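Local atomic coordinates of cellulase (PDB entry 3B7M), a protein that hydrolyses internal beta-1,4-glucosidic bonds of cellulose, as a thermostable family 12 endoglucanase engineered for activity at moderate temperature. Residues T46-D51 / F197-G202; T80-T85 / A94-F99. All blocks are in the same frame, centred on the assembly; numbering follows the deposited sequence.

Contact 1 (T46-D51 / F197-G202); sequences TRAEHD and FELFTG
His50 and Leu199 meet because both set CG beside the backbone N and opposite the carbonyl carbon (chi1 -49° and -58°): the imidazole swings in from the 46-51 side and Leu199 reaches it with CB and the CD1 branch. The two side chains cross obliquely, and the leucine lies at the ring's rim, near its plane, with Leu199 CD1 3.8 Å from His50 CD2 and Leu199 CB 3.9 Å from the same carbon. Both ring nitrogens are hydrogen-bonded, ND1 with Thr30 OG1 and NE2 with Gln32 OE1, which fixes the ring's rotation while CD2 meets the leucine. Leu199 CD1 also touches the methyl of Ala48, its CB 4.2 Å away. That methyl sits against the backbone as well, 3.4 Å from Gly202 O.

In this jelly-roll sandwich, strand 43-48 belongs to the smaller sheet and strand 189-199 to the larger, so the contact joins the strand 43-48 side to the strand 189-199 side near the corner at Phe200. A classic beta bulge, in which Phe200 and Thr201 both face Arg91, lies at the corner the chain turns; beyond it Thr201 and Gly202 run beside 50-51.

There the backbones form a single bridge between Asp51 and Thr201. Gly202 N donates to His50 O over 3.0 Å, fairly straight at 154° but tilted out of the carbonyl plane, while Thr201 CA places a C-H against His50 O at 3.2 Å. That oxygen thus receives one hydrogen bond and one weaker C-H contact. Gly202 adopts a positive phi, which favours glycine at this step. His50 CB also lies 3.6 Å from Phe200 O.

Contact 2 (T80-T85 / A94-F99); sequences TSWTLT and AAYDIF
Tyr96 and Trp82 reach into the core from facing strands and lie alongside each other, pointing contrary ways, their planes turned 83° apart with the tyrosine ring and the six-membered tryptophan ring 5.9 Å between centroids. Trp82 CE3 and Tyr96 CE1 come within 4.1 Å. With CG beside its own backbone N (chi1 -82°), the tyrosine ring is sent across the gap to 80-85, and its phenol end comes much nearer to that segment than its CB does. Thr80 and Tyr96 meet head-on: Thr80 OG1 lies near the plane of the phenol, at its edge, and accepts a hydrogen bond from Tyr96 OH, 2.8 Å away. The same threonine oxygen is bonded to Ser212 O, which ties the buried pair into a short polar chain. Around the phenol oxygen the packing is close and carbon-rich: Thr80 CG2 lies 3.2 Å from Tyr96 OH, and Trp82 CB flanks it too. A phenylalanine in place of Tyr96 would probably leave Thr80 OG1 without its donor and open a small gap between Thr80 and Trp82.

Further along, the six-membered part of the indole meets a small partner, Trp82 CH2 standing 4.0 Å from Ala94 CB. Leu84 closes on the same methyl with CD1, 3.9 Å from Ala94 CB, while Leu84 CB lies over one indole face, offset toward the rim. The indole NE1 is bonded to Ser208 OG. The segment axes pass 9.5 Å apart at 149°, a spacing bridged by side chains. This is the interior of a concanavalin-like jelly roll, two curved sheets packed face to face, as in other family 12 glycoside hydrolases.

Overall arrangement
Contact 1 and contact 2 join the same two sheets at different depths, their centres about 17 Å apart: contact 2 lies about 6 Å from the centre of the chain, contact 1 about 16 Å from it. Along the sequence, contact 2 is nested within the loop that contact 1 closes. Strands 189-199 and 91-101 are neighbours in the larger sheet, and Phe197 physically connects the two contacts, with Phe197 CZ 3.8 Å from Trp82 CZ2 and Phe197 CD1 3.8 Å from Ala94 CB. In family 12 enzymes the concave face of this sheet forms the cellulose-binding cleft; contact 2 probably packs its opposite, convex face against the smaller sheet.

Contact 1 (T46-D51 / F197-G202)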
loop_
_atom_site.group_PDB
_atom_site.type_symbol
_atom_site.label_atom_id
_atom_site.label_comp_id
_atom_site.label_asym_id
_atom_site.label_seq_id
_atom_site.Cartn_x
_atom_site.Cartn_y
_atom_site.Cartn_z
ATOM N N THR A 46 -1.531 -13.139 -12.546
ATOM C CA THR A 46 -1.659 -14.363 -13.332
ATOM C C THR A 46 -0.374 -15.181 -13.291
ATOM O O THR A 46 -0.392 -16.385 -13.567
ATOM C CB THR A 46 -1.994 -14.059 -14.810
ATOM O OG1 THR A 46 -1.024 -13.147 -15.314
ATOM C CG2 THR A 46 -3.386 -13.449 -14.954
ATOM N N ARG A 47 0.734 -14.519 -12.961
ATOM C CA ARG A 47 2.045 -15.146 -12.896
ATOM C C ARG A 47 2.902 -14.506 -11.810
ATOM O O ARG A 47 2.985 -13.288 -11.716
ATOM C CB ARG A 47 2.743 -15.036 -14.252
ATOM C CG ARG A 47 4.087 -15.732 -14.330
ATOM C CD ARG A 47 4.189 -16.541 -15.622
ATOM N NE ARG A 47 4.691 -15.803 -16.785
ATOM C CZ ARG A 47 4.023 -15.617 -17.931
ATOM N NH1 ARG A 47 2.780 -16.082 -18.091
ATOM N NH2 ARG A 47 4.597 -14.951 -18.927
ATOM N N ALA A 48 3.543 -15.329 -10.991
ATOM C CA ALA A 48 4.439 -14.829 -9.966
ATOM C C ALA A 48 5.369 -15.954 -9.552
ATOM O O ALA A 48 4.948 -16.914 -8.907
ATOM C CB ALA A 48 3.659 -14.295 -8.765
ATOM N N GLU A 49 6.633 -15.835 -9.918
ATOM C CA GLU A 49 7.571 -16.918 -9.667
ATOM C C GLU A 49 8.588 -16.559 -8.576
ATOM O O GLU A 49 9.646 -17.173 -8.479
ATOM C CB GLU A 49 8.239 -17.338 -10.986
ATOM C CG GLU A 49 7.199 -17.639 -12.071
ATOM C CD GLU A 49 7.772 -18.273 -13.325
ATOM O OE1 GLU A 49 8.981 -18.596 -13.334
ATOM O OE2 GLU A 49 7.007 -18.453 -14.314
ATOM N N HIS A 50 8.233 -15.586 -7.737
ATOM C CA HIS A 50 9.142 -15.061 -6.728
ATOM C C HIS A 50 9.460 -16.083 -5.654
ATOM O O HIS A 50 8.612 -16.899 -5.288
ATOM C CB HIS A 50 8.562 -13.802 -6.076
ATOM C CG HIS A 50 8.079 -12.792 -7.064
ATOM N ND1 HIS A 50 8.901 -12.246 -8.023
ATOM C CD2 HIS A 50 6.858 -12.237 -7.251
ATOM C CE1 HIS A 50 8.211 -11.385 -8.750
ATOM N NE2 HIS A 50 6.967 -11.367 -8.309
ATOM N N ASP A 51 10.691 -16.014 -5.160
ATOM C CA ASP A 51 11.168 -16.872 -4.099
ATOM C C ASP A 51 12.196 -16.094 -3.273
ATOM O O ASP A 51 13.341 -16.529 -3.143
ATOM C CB ASP A 51 11.788 -18.132 -4.714
ATOM C CG ASP A 51 11.978 -19.263 -3.705
ATOM O OD1 ASP A 51 11.019 -19.615 -2.966
ATOM O OD2 ASP A 51 13.099 -19.827 -3.692
ATOM N N PHE A 197 -0.316 -5.929 -3.286
ATOM C CA PHE A 197 0.198 -7.078 -2.592
ATOM C C PHE A 197 1.718 -7.039 -2.577
ATOM O O PHE A 197 2.344 -6.954 -3.629
ATOM C CB PHE A 197 -0.318 -8.361 -3.257
ATOM C CG PHE A 197 -1.814 -8.372 -3.469
ATOM C CD1 PHE A 197 -2.673 -8.750 -2.452
ATOM C CD2 PHE A 197 -2.359 -7.980 -4.685
ATOM C CE1 PHE A 197 -4.058 -8.761 -2.646
ATOM C CE2 PHE A 197 -3.736 -7.969 -4.882
ATOM C CZ PHE A 197 -4.586 -8.358 -3.861
ATOM N N GLU A 198 2.309 -7.069 -1.387
ATOM C CA GLU A 198 3.756 -7.253 -1.261
ATOM C C GLU A 198 4.017 -8.750 -1.391
ATOM O O GLU A 198 3.533 -9.530 -0.565
ATOM C CB GLU A 198 4.271 -6.745 0.095
ATOM C CG GLU A 198 4.229 -5.234 0.263
ATOM C CD GLU A 198 5.151 -4.742 1.384
ATOM O OE1 GLU A 198 5.050 -5.255 2.524
ATOM O OE2 GLU A 198 5.967 -3.832 1.120
ATOM N N LEU A 199 4.737 -9.144 -2.446
ATOM C CA LEU A 199 5.005 -10.557 -2.735
ATOM C C LEU A 199 6.380 -10.979 -2.244
ATOM O O LEU A 199 7.376 -10.299 -2.485
ATOM C CB LEU A 199 4.860 -10.845 -4.240
ATOM C CG LEU A 199 3.504 -10.509 -4.861
ATOM C CD1 LEU A 199 3.455 -10.925 -6.321
ATOM C CD2 LEU A 199 2.359 -11.184 -4.064
ATOM N N PHE A 200 6.427 -12.095 -1.527
ATOM C CA PHE A 200 7.703 -12.652 -1.095
ATOM C C PHE A 200 7.952 -13.945 -1.860
ATOM O O PHE A 200 8.971 -14.077 -2.535
ATOM C CB PHE A 200 7.750 -12.877 0.423
ATOM C CG PHE A 200 7.686 -11.609 1.230
ATOM C CD1 PHE A 200 6.481 -10.918 1.383
ATOM C CD2 PHE A 200 8.832 -11.097 1.834
ATOM C CE1 PHE A 200 6.414 -9.751 2.142
ATOM C CE2 PHE A 200 8.777 -9.928 2.586
ATOM C CZ PHE A 200 7.563 -9.254 2.741
ATOM N N THR A 201 7.023 -14.894 -1.757
ATOM C CA THR A 201 7.086 -16.111 -2.573
ATOM C C THR A 201 5.728 -16.390 -3.210
ATOM O O THR A 201 4.703 -16.366 -2.527
ATOM C CB THR A 201 7.640 -17.373 -1.793
ATOM O OG1 THR A 201 6.573 -18.243 -1.409
ATOM C CG2 THR A 201 8.407 -16.987 -0.582
ATOM N N GLY A 202 5.716 -16.615 -4.525
ATOM C CA GLY A 202 4.465 -16.908 -5.225
ATOM C C GLY A 202 3.598 -15.666 -5.303
ATOM O O GLY A 202 4.115 -14.553 -5.404
#

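Contact 2 (T80-T85 / A94-F99)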
loop_
_atom_site.group_PDB
_atom_site.type_symbol
_atom_site.label_atom_id
_atom_site.label_comp_id
_atom_site.label_asym_id
_atom_site.label_seq_id
_atom_site.Cartn_x
_atom_site.Cartn_y
_atom_site.Cartn_z
ATOM N N THR A 80 -11.222 5.430 1.568
ATOM C CA THR A 80 -10.874 4.432 0.576
ATOM C C THR A 80 -11.715 3.156 0.693
ATOM O O THR A 80 -12.095 2.747 1.799
ATOM C CB THR A 80 -9.371 4.097 0.643
ATOM O OG1 THR A 80 -8.994 3.359 -0.519
ATOM C CG2 THR A 80 -9.033 3.299 1.912
ATOM N N SER A 81 -12.007 2.541 -0.450
ATOM C CA SER A 81 -12.597 1.205 -0.491
ATOM C C SER A 81 -11.738 0.259 -1.332
ATOM O O SER A 81 -11.032 0.690 -2.239
ATOM C CB SER A 81 -14.035 1.253 -1.032
ATOM O OG SER A 81 -14.784 2.240 -0.341
ATOM N N TRP A 82 -11.794 -1.031 -1.016
ATOM C CA TRP A 82 -11.006 -2.028 -1.712
ATOM C C TRP A 82 -11.520 -3.428 -1.398
ATOM O O TRP A 82 -11.962 -3.701 -0.281
ATOM C CB TRP A 82 -9.529 -1.897 -1.322
ATOM C CG TRP A 82 -8.598 -2.709 -2.149
ATOM C CD1 TRP A 82 -8.613 -2.841 -3.509
ATOM C CD2 TRP A 82 -7.485 -3.484 -1.679
ATOM N NE1 TRP A 82 -7.586 -3.660 -3.915
ATOM C CE2 TRP A 82 -6.882 -4.076 -2.816
ATOM C CE3 TRP A 82 -6.939 -3.740 -0.405
ATOM C CZ2 TRP A 82 -5.755 -4.906 -2.726
ATOM C CZ3 TRP A 82 -5.821 -4.567 -0.313
ATOM C CH2 TRP A 82 -5.242 -5.146 -1.470
ATOM N N THR A 83 -11.472 -4.308 -2.387
ATOM C CA THR A 83 -11.748 -5.716 -2.140
ATOM C C THR A 83 -10.623 -6.556 -2.707
ATOM O O THR A 83 -10.267 -6.419 -3.869
ATOM C CB THR A 83 -13.094 -6.165 -2.742
ATOM O OG1 THR A 83 -14.118 -5.275 -2.306
ATOM C CG2 THR A 83 -13.451 -7.595 -2.291
ATOM N N LEU A 84 -10.076 -7.434 -1.880
ATOM C CA LEU A 84 -9.054 -8.350 -2.334
ATOM C C LEU A 84 -9.590 -9.771 -2.302
ATOM O O LEU A 84 -10.565 -10.073 -1.579
ATOM C CB LEU A 84 -7.797 -8.242 -1.482
ATOM C CG LEU A 84 -7.948 -8.660 -0.023
ATOM C CD1 LEU A 84 -7.011 -9.811 0.305
ATOM C CD2 LEU A 84 -7.783 -7.468 0.924
ATOM N N THR A 85 -8.964 -10.631 -3.106
ATOM C CA THR A 85 -9.274 -12.040 -3.141
ATOM C C THR A 85 -7.991 -12.760 -2.749
ATOM O O THR A 85 -7.024 -12.754 -3.503
ATOM C CB THR A 85 -9.765 -12.487 -4.539
ATOM O OG1 THR A 85 -10.827 -11.626 -4.979
ATOM C CG2 THR A 85 -10.262 -13.948 -4.508
ATOM N N ALA A 94 -1.497 -8.173 1.874
ATOM C CA ALA A 94 -2.366 -7.245 1.177
ATOM C C ALA A 94 -2.316 -5.958 2.000
ATOM O O ALA A 94 -2.753 -5.930 3.156
ATOM C CB ALA A 94 -3.782 -7.810 1.087
ATOM N N ALA A 95 -1.756 -4.897 1.417
ATOM C CA ALA A 95 -1.377 -3.741 2.210
ATOM C C ALA A 95 -1.516 -2.445 1.434
ATOM O O ALA A 95 -1.126 -2.372 0.256
ATOM C CB ALA A 95 0.076 -3.913 2.701
ATOM N N TYR A 96 -2.102 -1.438 2.084
ATOM C CA TYR A 96 -1.961 -0.044 1.652
ATOM C C TYR A 96 -0.566 0.486 1.919
ATOM O O TYR A 96 0.090 0.075 2.888
ATOM C CB TYR A 96 -2.937 0.863 2.394
ATOM C CG TYR A 96 -4.318 0.849 1.803
ATOM C CD1 TYR A 96 -5.201 -0.191 2.083
ATOM C CD2 TYR A 96 -4.743 1.864 0.955
ATOM C CE1 TYR A 96 -6.471 -0.211 1.532
ATOM C CE2 TYR A 96 -6.016 1.847 0.401
ATOM C CZ TYR A 96 -6.872 0.802 0.708
ATOM O OH TYR A 96 -8.142 0.755 0.170
ATOM N N ASP A 97 -0.132 1.413 1.068
ATOM C CA ASP A 97 1.122 2.126 1.250
ATOM C C ASP A 97 0.850 3.606 0.964
ATOM O O ASP A 97 0.394 3.966 -0.130
ATOM C CB ASP A 97 2.170 1.567 0.285
ATOM C CG ASP A 97 3.608 1.691 0.803
ATOM O OD1 ASP A 97 3.844 2.240 1.901
ATOM O OD2 ASP A 97 4.509 1.212 0.082
ATOM N N ILE A 98 1.089 4.453 1.956
ATOM C CA ILE A 98 0.833 5.884 1.841
ATOM C C ILE A 98 2.138 6.654 2.066
ATOM O O ILE A 98 2.829 6.437 3.078
ATOM C CB ILE A 98 -0.243 6.356 2.846
ATOM C CG1 ILE A 98 -1.480 5.424 2.783
ATOM C CG2 ILE A 98 -0.644 7.787 2.544
ATOM C CD1 ILE A 98 -2.577 5.726 3.799
ATOM N N PHE A 99 2.482 7.540 1.131
ATOM C CA PHE A 99 3.764 8.252 1.212
ATOM C C PHE A 99 3.653 9.736 1.549
ATOM O O PHE A 99 2.814 10.452 0.988
ATOM C CB PHE A 99 4.571 8.050 -0.068
ATOM C CG PHE A 99 5.134 6.670 -0.199
ATOM C CD1 PHE A 99 6.311 6.319 0.470
ATOM C CD2 PHE A 99 4.485 5.709 -0.972
ATOM C CE1 PHE A 99 6.834 5.027 0.361
ATOM C CE2 PHE A 99 5.005 4.414 -1.091
ATOM C CZ PHE A 99 6.178 4.075 -0.426
#